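BugD (Bordetella pertussis Tohama I, PDB 2F5X) is a periplasmic solute receptor that binds aspartic acid and probably serves a tripartite tricarboxylate transporter-type uptake system. Local coordinates at residues Y14-A27 and L46-G60. Sequence-based numbering, arbitrary orientation.
Sequences YPERPVNMVVPFAA and LGETVVVENKGGAGG. With ASP (aspartic acid), chain D.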
# COMPACT_ATOMS: atom_id res chain seq x y z
N TYR A 14 -30.34 3.04 -3.25
CA TYR A 14 -28.93 2.56 -3.07
C TYR A 14 -28.43 2.70 -1.62
O TYR A 14 -28.62 3.75 -1.01
CB TYR A 14 -27.98 3.31 -4.02
CG TYR A 14 -26.53 2.95 -3.77
CD1 TYR A 14 -25.94 1.86 -4.41
CD2 TYR A 14 -25.76 3.68 -2.87
CE1 TYR A 14 -24.62 1.51 -4.16
CE2 TYR A 14 -24.44 3.34 -2.61
CZ TYR A 14 -23.88 2.26 -3.26
OH TYR A 14 -22.57 1.93 -3.00
N PRO A 15 -27.77 1.68 -1.06
CA PRO A 15 -27.60 0.36 -1.68
C PRO A 15 -28.72 -0.60 -1.28
O PRO A 15 -29.17 -0.59 -0.13
CB PRO A 15 -26.27 -0.12 -1.08
CG PRO A 15 -26.22 0.52 0.28
CD PRO A 15 -27.06 1.77 0.23
N GLU A 16 -29.14 -1.42 -2.23
CA GLU A 16 -30.23 -2.36 -1.97
C GLU A 16 -29.74 -3.80 -1.87
O GLU A 16 -30.53 -4.73 -1.65
CB GLU A 16 -31.34 -2.22 -3.03
CG GLU A 16 -30.92 -2.49 -4.46
CD GLU A 16 -32.02 -2.18 -5.46
OE1 GLU A 16 -32.56 -1.05 -5.45
OE2 GLU A 16 -32.35 -3.08 -6.27
N ARG A 17 -28.42 -3.97 -2.03
CA ARG A 17 -27.74 -5.25 -1.86
C ARG A 17 -26.28 -4.96 -1.47
O ARG A 17 -25.84 -3.81 -1.55
CB ARG A 17 -27.83 -6.10 -3.14
CG ARG A 17 -27.10 -5.54 -4.34
CD ARG A 17 -27.44 -6.23 -5.65
NE ARG A 17 -26.58 -5.78 -6.75
CZ ARG A 17 -26.98 -5.00 -7.75
NH1 ARG A 17 -28.23 -4.55 -7.80
NH2 ARG A 17 -26.13 -4.65 -8.70
N PRO A 18 -25.55 -5.98 -1.02
CA PRO A 18 -24.15 -5.77 -0.61
C PRO A 18 -23.27 -5.10 -1.67
O PRO A 18 -23.46 -5.29 -2.88
CB PRO A 18 -23.67 -7.19 -0.30
CG PRO A 18 -24.92 -7.89 0.13
CD PRO A 18 -25.97 -7.38 -0.82
N VAL A 19 -22.32 -4.30 -1.19
CA VAL A 19 -21.36 -3.59 -2.04
C VAL A 19 -20.04 -4.36 -2.03
O VAL A 19 -19.51 -4.66 -0.95
CB VAL A 19 -21.13 -2.16 -1.53
CG1 VAL A 19 -20.01 -1.45 -2.31
CG2 VAL A 19 -22.42 -1.35 -1.61
N ASN A 20 -19.53 -4.67 -3.22
CA ASN A 20 -18.24 -5.34 -3.34
C ASN A 20 -17.10 -4.35 -3.33
O ASN A 20 -17.10 -3.40 -4.13
CB ASN A 20 -18.17 -6.18 -4.61
CG ASN A 20 -19.21 -7.29 -4.64
OD1 ASN A 20 -19.90 -7.50 -5.65
ND2 ASN A 20 -19.32 -8.02 -3.54
N MSE A 21 -16.14 -4.58 -2.43
CA MSE A 21 -14.96 -3.74 -2.33
C MSE A 21 -13.77 -4.56 -2.80
O MSE A 21 -13.38 -5.54 -2.17
CB MSE A 21 -14.75 -3.27 -0.88
CG MSE A 21 -13.32 -2.86 -0.54
SE MSE A 21 -13.18 -2.01 1.19
CE MSE A 21 -14.03 -0.63 0.60
N VAL A 22 -13.21 -4.17 -3.94
CA VAL A 22 -12.07 -4.88 -4.51
C VAL A 22 -10.76 -4.38 -3.91
O VAL A 22 -10.48 -3.17 -3.91
CB VAL A 22 -12.05 -4.72 -6.06
CG1 VAL A 22 -10.76 -5.32 -6.69
CG2 VAL A 22 -13.33 -5.34 -6.67
N VAL A 23 -9.97 -5.32 -3.40
CA VAL A 23 -8.61 -5.08 -2.92
C VAL A 23 -7.69 -5.78 -3.91
O VAL A 23 -7.75 -7.01 -4.03
CB VAL A 23 -8.44 -5.70 -1.51
CG1 VAL A 23 -6.97 -5.73 -1.09
CG2 VAL A 23 -9.27 -4.93 -0.50
N PRO A 24 -6.89 -5.04 -4.69
CA PRO A 24 -6.04 -5.66 -5.73
C PRO A 24 -4.83 -6.48 -5.25
O PRO A 24 -3.80 -6.51 -5.94
CB PRO A 24 -5.58 -4.44 -6.54
CG PRO A 24 -6.67 -3.39 -6.27
CD PRO A 24 -6.84 -3.57 -4.76
N PHE A 25 -4.96 -7.15 -4.11
CA PHE A 25 -3.88 -7.95 -3.54
C PHE A 25 -4.42 -9.13 -2.77
O PHE A 25 -5.60 -9.16 -2.40
CB PHE A 25 -3.02 -7.10 -2.60
CG PHE A 25 -2.31 -5.97 -3.29
CD1 PHE A 25 -1.16 -6.22 -4.04
CD2 PHE A 25 -2.80 -4.68 -3.21
CE1 PHE A 25 -0.52 -5.19 -4.71
CE2 PHE A 25 -2.15 -3.63 -3.87
CZ PHE A 25 -1.00 -3.89 -4.62
N ALA A 26 -3.54 -10.10 -2.52
CA ALA A 26 -3.91 -11.31 -1.81
C ALA A 26 -4.50 -11.01 -0.44
O ALA A 26 -4.08 -10.07 0.25
CB ALA A 26 -2.68 -12.21 -1.68
N ALA A 27 -5.47 -11.83 -0.05
CA ALA A 27 -6.08 -11.74 1.27
C ALA A 27 -5.03 -11.90 2.37
O ALA A 27 -4.04 -12.62 2.19
CB ALA A 27 -7.14 -12.82 1.40
N LEU A 46 -23.74 2.93 5.67
CA LEU A 46 -24.04 2.44 4.32
C LEU A 46 -25.43 1.79 4.27
O LEU A 46 -26.17 1.97 3.31
CB LEU A 46 -22.96 1.47 3.82
CG LEU A 46 -23.04 1.00 2.35
CD1 LEU A 46 -23.00 2.18 1.36
CD2 LEU A 46 -21.96 -0.01 2.03
N GLY A 47 -25.77 1.05 5.33
CA GLY A 47 -27.05 0.38 5.41
C GLY A 47 -27.05 -0.93 4.66
O GLY A 47 -28.11 -1.49 4.37
N GLU A 48 -25.84 -1.40 4.32
CA GLU A 48 -25.62 -2.70 3.71
C GLU A 48 -24.23 -3.20 4.08
O GLU A 48 -23.37 -2.41 4.47
CB GLU A 48 -25.75 -2.62 2.18
CG GLU A 48 -27.13 -2.97 1.63
CD GLU A 48 -27.44 -4.46 1.70
OE1 GLU A 48 -26.55 -5.25 2.08
OE2 GLU A 48 -28.59 -4.83 1.37
N THR A 49 -24.03 -4.50 3.96
CA THR A 49 -22.72 -5.10 4.20
C THR A 49 -21.77 -4.77 3.04
O THR A 49 -22.21 -4.61 1.89
CB THR A 49 -22.84 -6.63 4.38
OG1 THR A 49 -23.68 -7.19 3.35
CG2 THR A 49 -23.62 -6.97 5.64
N VAL A 50 -20.49 -4.65 3.35
CA VAL A 50 -19.45 -4.47 2.34
C VAL A 50 -18.69 -5.80 2.27
O VAL A 50 -18.23 -6.29 3.30
CB VAL A 50 -18.48 -3.31 2.70
CG1 VAL A 50 -17.31 -3.22 1.72
CG2 VAL A 50 -19.23 -1.99 2.75
N VAL A 51 -18.58 -6.36 1.07
CA VAL A 51 -17.92 -7.65 0.85
C VAL A 51 -16.57 -7.41 0.20
O VAL A 51 -16.49 -6.90 -0.92
CB VAL A 51 -18.76 -8.58 -0.07
CG1 VAL A 51 -18.04 -9.92 -0.30
CG2 VAL A 51 -20.15 -8.82 0.51
N VAL A 52 -15.50 -7.80 0.88
CA VAL A 52 -14.15 -7.62 0.34
C VAL A 52 -13.83 -8.73 -0.67
O VAL A 52 -14.06 -9.92 -0.40
CB VAL A 52 -13.08 -7.56 1.47
CG1 VAL A 52 -11.67 -7.57 0.90
CG2 VAL A 52 -13.30 -6.32 2.35
N GLU A 53 -13.34 -8.33 -1.84
CA GLU A 53 -12.89 -9.27 -2.86
C GLU A 53 -11.43 -9.03 -3.14
O GLU A 53 -11.01 -7.89 -3.37
CB GLU A 53 -13.72 -9.12 -4.13
CG GLU A 53 -15.21 -9.39 -3.92
CD GLU A 53 -16.05 -9.28 -5.18
OE1 GLU A 53 -15.61 -8.63 -6.16
OE2 GLU A 53 -17.17 -9.84 -5.18
N ASN A 54 -10.64 -10.09 -3.12
CA ASN A 54 -9.20 -9.96 -3.35
C ASN A 54 -8.86 -10.34 -4.77
O ASN A 54 -9.16 -11.44 -5.20
CB ASN A 54 -8.43 -10.82 -2.34
CG ASN A 54 -8.68 -10.38 -0.92
OD1 ASN A 54 -9.53 -10.93 -0.23
ND2 ASN A 54 -7.94 -9.36 -0.48
N LYS A 55 -8.24 -9.41 -5.50
CA LYS A 55 -7.93 -9.65 -6.90
C LYS A 55 -6.50 -9.26 -7.19
O LYS A 55 -6.22 -8.16 -7.67
CB LYS A 55 -8.92 -8.90 -7.82
CG LYS A 55 -10.38 -9.34 -7.65
CD LYS A 55 -10.60 -10.80 -8.10
CE LYS A 55 -11.80 -11.46 -7.40
NZ LYS A 55 -11.45 -12.45 -6.32
N GLY A 56 -5.58 -10.16 -6.86
CA GLY A 56 -4.15 -9.89 -7.00
C GLY A 56 -3.64 -10.09 -8.41
O GLY A 56 -4.29 -10.75 -9.25
N GLY A 57 -2.48 -9.50 -8.68
CA GLY A 57 -1.79 -9.64 -9.95
C GLY A 57 -1.24 -8.32 -10.44
O GLY A 57 -1.87 -7.27 -10.23
N ALA A 58 -0.07 -8.37 -11.08
CA ALA A 58 0.59 -7.22 -11.70
C ALA A 58 0.60 -5.96 -10.83
O ALA A 58 0.26 -4.86 -11.29
CB ALA A 58 -0.03 -6.92 -13.08
N GLY A 59 0.99 -6.15 -9.56
CA GLY A 59 1.23 -5.04 -8.64
C GLY A 59 -0.01 -4.25 -8.26
O GLY A 59 0.10 -3.10 -7.83
N GLY A 60 -1.18 -4.85 -8.42
CA GLY A 60 -2.44 -4.18 -8.13
C GLY A 60 -3.17 -3.67 -9.37
O GLY A 60 -4.32 -3.22 -9.26
N ASP D . -0.52 -3.38 -0.20
CA ASP D . -0.18 -4.67 -0.86
C ASP D . -0.95 -5.83 -0.26
O ASP D . -0.52 -7.00 -0.35
CB ASP D . 1.32 -4.94 -0.76
CG ASP D . 2.13 -3.95 -1.55
OD1 ASP D . 3.37 -3.94 -1.37
OD2 ASP D . 1.61 -3.15 -2.38
OXT ASP D . -2.01 -5.59 0.32
O HOH W 1 -1.44 -7.89 -6.73
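Val19, Met21 and Val23 of strand 19-23 carry the backbone ladder to strand 50-54. Six N-H...O=C bonds pass in turn between these residues and Thr49, Val51, Glu53 and Lys55, the last running from Lys55 N to Val23 O (2.9 Å). The strands are parallel in register, Val19 beside Val50 through Val23 beside Asn54, with a 31° twist between their directions.

Apolar contacts line the face bearing Val19, Met21 and Val23: Met21 CB lies 3.6 Å from Val50 CG1, and Val23 CG2 meets Val52 CG1. Helix 30-46 covers part of this face through Ala35 and Ala39. Before the strands, the ring of Pro15 packs on Leu46, and Glu48 folds back at chi2 (-73°) to lay its carboxylate beside the Arg17-Pro18 peptide, a contact without a hydrogen bond, since Pro18 N carries no hydrogen; OE1 accepts instead from the N-H of the adjacent Thr49. On the other face, the Asn20 amide and Glu53 carboxylate stack with their planes 19° apart.

The side-chain hydrogen bond that crosses between the segments lies at the C-terminal ends of the strands. Asn54 ND2 donates to Phe25 O (3.0 Å) and to Asp32, while Asn54 OD1 accepts from Arg36; three partners thus fix the amide's rotation. A water accepts from Gly57 N (2.7 Å) and lies within hydrogen-bonding distance of Pro24 O. Phe25 CZ approaches Gly59 O (3.5 Å), and one ring face carries the bound aspartic acid, whose CA sits 3.4 Å above the ring plane.

Strand 19-23, helix 30-46 and strand 50-54 form a beta-alpha-beta crossover of this periplasmic binding protein fold; the C-terminal end of strand 19-23 leads to Phe25 in the aspartic acid pocket, and the turn after strand 50-54 backs that ring.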